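PDB 2GBB: putative chorismate mutase from Yersinia pestis biovar Microtus str. 91001, which catalyses the Claisen rearrangement of chorismate to prephenate as a secreted, all-helical chorismate mutase, and may contribute to pathogenicity. Local coordinates for residues A[30-35]-A[68-73]; A[78-81]-A[87-90]; A[14-19]-A[97-102]. All blocks are in the same frame, centred on the assembly; numbering follows the deposited sequence. Where two conformers were deposited one is given.

Interaction 1. Residues A[30-35]-A[68-73]. With SO4 (sulfate ion), chain I.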
# COMPACT_ATOMS: atom_id res chain seq x y z
N PRO A 30 -8.59 -3.61 6.36
CA PRO A 30 -7.16 -3.85 6.19
C PRO A 30 -6.89 -4.75 4.96
O PRO A 30 -7.69 -5.62 4.62
CB PRO A 30 -6.73 -4.60 7.47
CG PRO A 30 -8.02 -4.84 8.28
CD PRO A 30 -9.14 -4.09 7.64
N ILE A 31 -5.75 -4.53 4.32
CA ILE A 31 -5.32 -5.36 3.18
C ILE A 31 -5.04 -6.79 3.62
O ILE A 31 -5.45 -7.75 2.92
CB ILE A 31 -4.09 -4.80 2.49
CG1 ILE A 31 -4.47 -3.50 1.74
CG2 ILE A 31 -3.43 -5.89 1.55
CD1 ILE A 31 -5.92 -3.57 1.04
N GLU A 32 -4.38 -6.92 4.78
CA GLU A 32 -3.99 -8.22 5.31
C GLU A 32 -5.08 -8.83 6.18
O GLU A 32 -5.57 -8.24 7.14
CB GLU A 32 -2.70 -8.14 6.11
CG GLU A 32 -2.15 -9.54 6.49
CD GLU A 32 -0.78 -9.44 7.17
OE1 GLU A 32 0.23 -9.12 6.47
OE2 GLU A 32 -0.73 -9.66 8.39
N ASP A 33 -5.49 -10.03 5.81
CA ASP A 33 -6.58 -10.72 6.51
C ASP A 33 -6.16 -12.19 6.53
O ASP A 33 -6.32 -12.88 5.53
CB ASP A 33 -7.89 -10.50 5.75
CG ASP A 33 -9.05 -11.41 6.28
OD1 ASP A 33 -8.83 -12.15 7.24
OD2 ASP A 33 -10.14 -11.42 5.70
N ARG A 34 -5.56 -12.61 7.65
CA ARG A 34 -4.96 -13.91 7.83
C ARG A 34 -5.93 -15.05 7.81
O ARG A 34 -5.59 -16.16 7.38
CB ARG A 34 -4.17 -13.99 9.13
CG ARG A 34 -2.83 -13.26 8.99
CD ARG A 34 -2.04 -13.13 10.29
NE ARG A 34 -0.67 -12.74 9.90
CZ ARG A 34 0.43 -13.00 10.59
NH1 ARG A 34 0.40 -13.60 11.77
NH2 ARG A 34 1.60 -12.63 10.08
N ILE A 35 -7.16 -14.78 8.24
CA ILE A 35 -8.20 -15.78 8.11
C ILE A 35 -8.40 -16.13 6.66
O ILE A 35 -8.43 -17.33 6.30
CB ILE A 35 -9.52 -15.31 8.76
CG1 ILE A 35 -9.31 -14.95 10.26
CG2 ILE A 35 -10.64 -16.43 8.60
CD1 ILE A 35 -8.60 -16.05 11.12
N ALA A 68 2.25 -11.09 -3.61
CA ALA A 68 2.12 -10.26 -4.79
C ALA A 68 0.78 -9.55 -4.85
O ALA A 68 0.71 -8.40 -5.20
CB ALA A 68 2.33 -11.09 -6.09
N ALA A 69 -0.29 -10.27 -4.55
CA ALA A 69 -1.60 -9.74 -4.49
C ALA A 69 -1.71 -8.62 -3.43
O ALA A 69 -2.21 -7.54 -3.74
CB ALA A 69 -2.57 -10.87 -4.18
N LYS A 70 -1.25 -8.86 -2.20
CA LYS A 70 -1.22 -7.78 -1.21
C LYS A 70 -0.38 -6.59 -1.67
O LYS A 70 -0.79 -5.42 -1.49
CB LYS A 70 -0.77 -8.30 0.16
CG LYS A 70 -1.74 -9.33 0.77
CD LYS A 70 -1.39 -9.57 2.28
CE LYS A 70 -0.01 -10.11 2.49
NZ LYS A 70 0.02 -10.73 3.80
N ALA A 71 0.78 -6.87 -2.27
CA ALA A 71 1.64 -5.78 -2.75
C ALA A 71 0.82 -4.87 -3.71
O ALA A 71 0.80 -3.64 -3.59
CB ALA A 71 2.92 -6.36 -3.42
N ILE A 72 0.10 -5.48 -4.63
CA ILE A 72 -0.72 -4.76 -5.59
C ILE A 72 -1.79 -3.91 -4.90
O ILE A 72 -1.98 -2.71 -5.23
CB ILE A 72 -1.39 -5.75 -6.54
CG1 ILE A 72 -0.35 -6.33 -7.52
CG2 ILE A 72 -2.58 -5.08 -7.23
CD1 ILE A 72 -0.90 -7.43 -8.44
N GLN A 73 -2.49 -4.56 -3.96
CA GLN A 73 -3.56 -3.92 -3.22
C GLN A 73 -3.05 -2.76 -2.40
O GLN A 73 -3.67 -1.71 -2.38
CB GLN A 73 -4.25 -4.92 -2.30
CG GLN A 73 -4.98 -6.08 -3.04
CD GLN A 73 -5.45 -7.10 -2.03
OE1 GLN A 73 -6.27 -6.66 -1.15
NE2 GLN A 73 -4.97 -8.26 -1.98
S SO4 I . -3.67 -2.20 5.86
O1 SO4 I . -2.54 -2.70 6.60
O2 SO4 I . -4.91 -2.62 6.39
O3 SO4 I . -3.50 -0.80 5.94
O4 SO4 I . -3.59 -2.66 4.51
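Lys70 NZ is gripped by two carboxylates: it donates to Glu32 OE1, 3.1 Å away, and forms a salt bridge with Glu37 on helix 34-50. The ammonium comes at Glu32 OE1 from over the carboxylate, 40° off its plane. The lysine chain bends at chi3 (-61°), which turns its ammonium toward the glutamate. The other oxygen, Glu32 OE2, takes a weak bond from Arg34 NE, making a three-residue salt-bridge network. Ile31 supplies the apolar half of the contact. Ile31 CG2 lies alongside the lysine stem, 3.8 Å from Lys70 CB, while Ile31 CD1 rests 3.8 Å from Gln73 OE1. That oxygen accepts a hydrogen bond from Lys24, which also donates to Ile31 O. A branched aliphatic residue suits this place, bridging the stems of two polar side chains. On the backbone, Ile31 N donates to sulfate O4 at 2.9 Å, and Ile31 N of the second subunit binds the same ion. Lys70 and Gln73 belong to the probable substrate site. Two carboxylates hold the ammonium beside it, and the bond from Lys24 probably fixes Gln73 so that NE2, weakly bonded to Ala69 O, faces a citrate that came probably from the crystallisation liquor but may mark the pocket.

Interaction 2. Residues A[78-81]-A[87-90]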
# COMPACT_ATOMS: atom_id res chain seq x y z
N ALA A 78 -2.64 3.20 -1.58
CA ALA A 78 -1.79 4.40 -1.50
C ALA A 78 -2.19 5.43 -2.57
O ALA A 78 -2.50 6.61 -2.27
CB ALA A 78 -0.33 3.98 -1.63
N ASP A 79 -2.30 4.96 -3.82
CA ASP A 79 -2.59 5.83 -4.97
C ASP A 79 -3.93 6.53 -4.91
O ASP A 79 -4.03 7.73 -5.24
CB ASP A 79 -2.53 5.02 -6.27
CG ASP A 79 -1.11 4.73 -6.73
OD1 ASP A 79 -0.14 5.19 -6.10
OD2 ASP A 79 -0.94 4.02 -7.73
N TRP A 80 -4.95 5.81 -4.45
CA TRP A 80 -6.28 6.36 -4.44
C TRP A 80 -6.43 7.46 -3.41
O TRP A 80 -7.33 8.27 -3.56
CB TRP A 80 -7.31 5.29 -4.18
CG TRP A 80 -7.46 4.34 -5.32
CD1 TRP A 80 -7.37 4.61 -6.68
CD2 TRP A 80 -7.81 2.96 -5.20
NE1 TRP A 80 -7.64 3.45 -7.40
CE2 TRP A 80 -7.91 2.43 -6.52
CE3 TRP A 80 -8.07 2.11 -4.11
CZ2 TRP A 80 -8.22 1.09 -6.77
CZ3 TRP A 80 -8.39 0.78 -4.37
CH2 TRP A 80 -8.46 0.30 -5.68
N LEU A 81 -5.59 7.49 -2.38
CA LEU A 81 -5.62 8.55 -1.37
C LEU A 81 -5.43 9.95 -1.97
O LEU A 81 -6.10 10.94 -1.54
CB LEU A 81 -4.62 8.30 -0.23
CG LEU A 81 -4.91 7.09 0.70
CD1 LEU A 81 -3.69 6.82 1.53
CD2 LEU A 81 -6.13 7.26 1.60
N GLY A 87 -16.09 6.58 -10.25
CA GLY A 87 -16.65 5.83 -11.41
C GLY A 87 -15.74 4.81 -12.14
O GLY A 87 -16.06 4.40 -13.27
N TRP A 88 -14.60 4.43 -11.53
CA TRP A 88 -14.18 3.03 -11.61
C TRP A 88 -14.76 2.44 -10.35
O TRP A 88 -14.59 2.99 -9.27
CB TRP A 88 -12.67 2.79 -11.61
CG TRP A 88 -12.34 1.29 -11.39
CD1 TRP A 88 -12.32 0.33 -12.35
CD2 TRP A 88 -12.02 0.62 -10.15
NE1 TRP A 88 -12.01 -0.90 -11.80
CE2 TRP A 88 -11.82 -0.75 -10.45
CE3 TRP A 88 -11.90 1.04 -8.82
CZ2 TRP A 88 -11.48 -1.70 -9.47
CZ3 TRP A 88 -11.56 0.09 -7.84
CH2 TRP A 88 -11.37 -1.26 -8.17
N GLN A 89 -15.48 1.34 -10.48
CA GLN A 89 -16.08 0.70 -9.33
C GLN A 89 -15.66 -0.78 -9.26
O GLN A 89 -15.56 -1.45 -10.28
CB GLN A 89 -17.61 0.82 -9.44
CG GLN A 89 -18.43 -0.49 -9.22
CD GLN A 89 -19.31 -0.47 -7.97
OE1 GLN A 89 -20.33 0.23 -7.93
NE2 GLN A 89 -18.93 -1.26 -6.97
N PRO A 90 -15.32 -1.26 -8.06
CA PRO A 90 -14.97 -2.66 -7.94
C PRO A 90 -16.17 -3.59 -8.20
O PRO A 90 -17.30 -3.26 -7.88
CB PRO A 90 -14.47 -2.78 -6.50
CG PRO A 90 -15.06 -1.64 -5.79
CD PRO A 90 -15.17 -0.54 -6.79
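Trp80 and Trp88 meet through the six-membered parts of their indoles, and this aromatic contact is all that joins 78-81 to 87-90. The nearest atoms are Trp80 CZ2 and Trp88 CZ3, 3.6 Å apart, with Trp80 CH2 close behind at 3.8 Å from Trp88 CZ3. The two planes are inclined by only 27°, yet the rings are slid past one another. Their centroids lie 5.5 Å apart and they barely overlap, so the nearest atoms meet obliquely and the pair is not a full stack. Tryptophan suits both positions because of its length: the backbones stay well separated, with 11.2 Å between Trp80 CA and Trp88 CA, and two long, flat side chains span that gap. Trp88 reaches across with CG anti to its own backbone N (chi1 168°), its ring standing over the start of the next proline, where Pro90 N lies 3.9 Å above the ring plane.

Two more groups adjoin the pair. Trp80 also meets the ring of Tyr76, one turn earlier on its helix, and Trp88 receives Lys18 in a cation-pi contact.

The polar end of the pair is served from outside the two segments. The indole nitrogen of Trp80 donates to Glu85 in the intervening connection, giving the ring's one N-H a carboxylate partner, which would limit turning of the ring.

The whole is an offset aromatic pair with little overlap across the connection between helices 55-82 and 93-117, joining the C-terminal end of helix 55-82 to the loop that leads into helix 93-117 of this helical-bundle chorismate mutase.

Interaction 3. Residues A[14-19]-A[97-102]. With SO4 (sulfate ion), chain F.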
# COMPACT_ATOMS: atom_id res chain seq x y z
N LEU A 14 -3.83 -12.39 -10.81
CA LEU A 14 -3.40 -11.10 -10.24
C LEU A 14 -4.15 -9.89 -10.86
O LEU A 14 -4.24 -8.83 -10.26
CB LEU A 14 -1.86 -10.96 -10.37
CG LEU A 14 -0.95 -11.82 -9.48
CD1 LEU A 14 0.53 -11.71 -9.91
CD2 LEU A 14 -1.05 -11.40 -8.01
N SER A 15 -4.76 -10.05 -12.04
CA SER A 15 -5.58 -8.97 -12.64
C SER A 15 -6.87 -8.63 -11.84
O SER A 15 -7.46 -7.61 -12.06
CB SER A 15 -5.98 -9.30 -14.09
OG SER A 15 -6.84 -10.43 -14.07
N TYR A 16 -7.31 -9.50 -10.95
CA TYR A 16 -8.47 -9.27 -10.08
C TYR A 16 -8.18 -8.49 -8.81
O TYR A 16 -9.08 -8.18 -8.06
CB TYR A 16 -9.11 -10.62 -9.69
CG TYR A 16 -9.81 -11.21 -10.87
CD1 TYR A 16 -10.98 -10.62 -11.35
CD2 TYR A 16 -9.27 -12.29 -11.58
CE1 TYR A 16 -11.62 -11.09 -12.51
CE2 TYR A 16 -9.93 -12.79 -12.73
CZ TYR A 16 -11.09 -12.17 -13.19
OH TYR A 16 -11.74 -12.62 -14.34
N MSE A 17 -6.93 -8.19 -8.53
CA MSE A 17 -6.57 -7.69 -7.21
C MSE A 17 -6.86 -6.20 -7.04
O MSE A 17 -7.04 -5.71 -5.91
CB MSE A 17 -5.12 -8.01 -6.92
CG MSE A 17 -4.87 -9.52 -6.87
SE MSE A 17 -6.08 -10.41 -5.62
CE MSE A 17 -5.60 -12.16 -6.13
N LYS A 18 -6.95 -5.50 -8.16
CA LYS A 18 -7.45 -4.12 -8.13
C LYS A 18 -8.88 -4.13 -7.60
O LYS A 18 -9.18 -3.30 -6.75
CB LYS A 18 -7.34 -3.40 -9.48
CG LYS A 18 -7.77 -1.91 -9.39
CD LYS A 18 -8.00 -1.31 -10.77
CE LYS A 18 -8.27 0.21 -10.73
NZ LYS A 18 -8.20 0.70 -12.16
N ASP A 19 -9.73 -5.05 -8.04
CA ASP A 19 -11.09 -5.12 -7.48
C ASP A 19 -11.11 -5.42 -6.00
O ASP A 19 -11.98 -4.88 -5.29
CB ASP A 19 -11.93 -6.18 -8.16
CG ASP A 19 -12.36 -5.76 -9.56
OD1 ASP A 19 -13.19 -4.86 -9.68
OD2 ASP A 19 -11.82 -6.29 -10.53
N ARG A 97 -13.85 -13.19 -6.03
CA ARG A 97 -13.21 -14.29 -5.33
C ARG A 97 -13.47 -15.66 -5.96
O ARG A 97 -12.63 -16.52 -5.85
CB ARG A 97 -13.62 -14.29 -3.87
CG ARG A 97 -12.84 -13.24 -3.08
CD ARG A 97 -13.05 -13.37 -1.58
NE ARG A 97 -12.08 -12.51 -0.90
CZ ARG A 97 -12.17 -12.12 0.37
NH1 ARG A 97 -13.23 -12.47 1.13
NH2 ARG A 97 -11.21 -11.32 0.85
N ALA A 98 -14.63 -15.86 -6.59
CA ALA A 98 -14.90 -17.12 -7.30
C ALA A 98 -14.01 -17.22 -8.53
O ALA A 98 -13.43 -18.28 -8.81
CB ALA A 98 -16.39 -17.26 -7.68
N ASN A 99 -13.88 -16.12 -9.26
CA ASN A 99 -12.95 -16.03 -10.36
C ASN A 99 -11.50 -16.30 -9.99
O ASN A 99 -10.77 -17.00 -10.69
CB ASN A 99 -13.05 -14.67 -11.01
CG ASN A 99 -14.09 -14.63 -12.14
OD1 ASN A 99 -14.19 -15.56 -12.94
ND2 ASN A 99 -14.84 -13.55 -12.21
N ILE A 100 -11.09 -15.76 -8.84
CA ILE A 100 -9.74 -15.96 -8.32
C ILE A 100 -9.55 -17.45 -8.00
O ILE A 100 -8.53 -18.03 -8.35
CB ILE A 100 -9.51 -15.03 -7.09
CG1 ILE A 100 -9.35 -13.55 -7.53
CG2 ILE A 100 -8.32 -15.47 -6.25
CD1 ILE A 100 -9.39 -12.54 -6.32
N GLY A 101 -10.53 -18.05 -7.33
CA GLY A 101 -10.44 -19.43 -6.87
C GLY A 101 -10.39 -20.35 -8.08
O GLY A 101 -9.61 -21.31 -8.11
N GLU A 102 -11.19 -20.01 -9.08
CA GLU A 102 -11.22 -20.71 -10.37
C GLU A 102 -9.83 -20.70 -10.99
O GLU A 102 -9.31 -21.73 -11.41
CB GLU A 102 -12.25 -20.06 -11.26
CG GLU A 102 -12.60 -20.78 -12.57
CD GLU A 102 -13.98 -20.33 -13.14
OE1 GLU A 102 -14.51 -21.09 -14.02
OE2 GLU A 102 -14.51 -19.24 -12.70
S SO4 F . -5.11 0.59 -13.88
O1 SO4 F . -5.13 0.47 -12.44
O2 SO4 F . -6.36 0.05 -14.41
O3 SO4 F . -4.99 2.00 -14.24
O4 SO4 F . -3.97 -0.13 -14.44
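Tyr16 lays one face of its ring against Asn99 in a CH-pi contact that packs the short break between helices 7-14 and 17-26 onto helix 93-117 of the bundle. Asn99 CB stands 4.1 Å from the centroid of the Tyr16 ring and 20° off the ring normal. Beyond it the amide lies nearly flat to the ring, their planes 13° apart, with Asn99 CG 3.8 Å from Tyr16 OH. An asparagine suits this partly exposed rim, offering a methylene to the ring and a polar end beside the hydroxyl. The type I turn from Leu14 to Met17 presents the tyrosine.

Ile100 runs antiparallel to the tyrosine side chain, bringing Ile100 CG1 to 3.6 Å from Tyr16 CB. Deeper in, the selenomethionine at Met17 bends at chi2 (-54°), carrying its end toward the isoleucine. There flexible and branched apolar chains fit together, and Met17 also packs on Ala69 and Ile72. Arg97, probably part of the substrate site, starts away from 14-19, and its NE bonds a citrate, probably from the crystallisation liquor. Lys18 extends elsewhere, to a sulfate and Glu85. At the inner end of the contact, the Met17 CE methyl lies 3.8 Å from Ile100 CD1.

From the N terminus, residues 14-19 come first, at the step into helix 17-26, but interaction 3 closes only when helix 93-117 supplies 97-102, making the outermost and longest loop. Within it, interaction 1 opens at 30-35 and closes at 68-73, tying the loop that leads into helix 34-50 to helix 55-82. Interaction 2 then follows in series, also inside the outer loop, and links the end of helix 55-82 to the next connection. None cross. Interaction 3 touches both inner contacts: Met17 meets the 68-73 segment, while Lys18 and Asp19 meet the tryptophans and Pro90. Interactions 1 and 2 share helix 55-82, and both adjoin the second subunit.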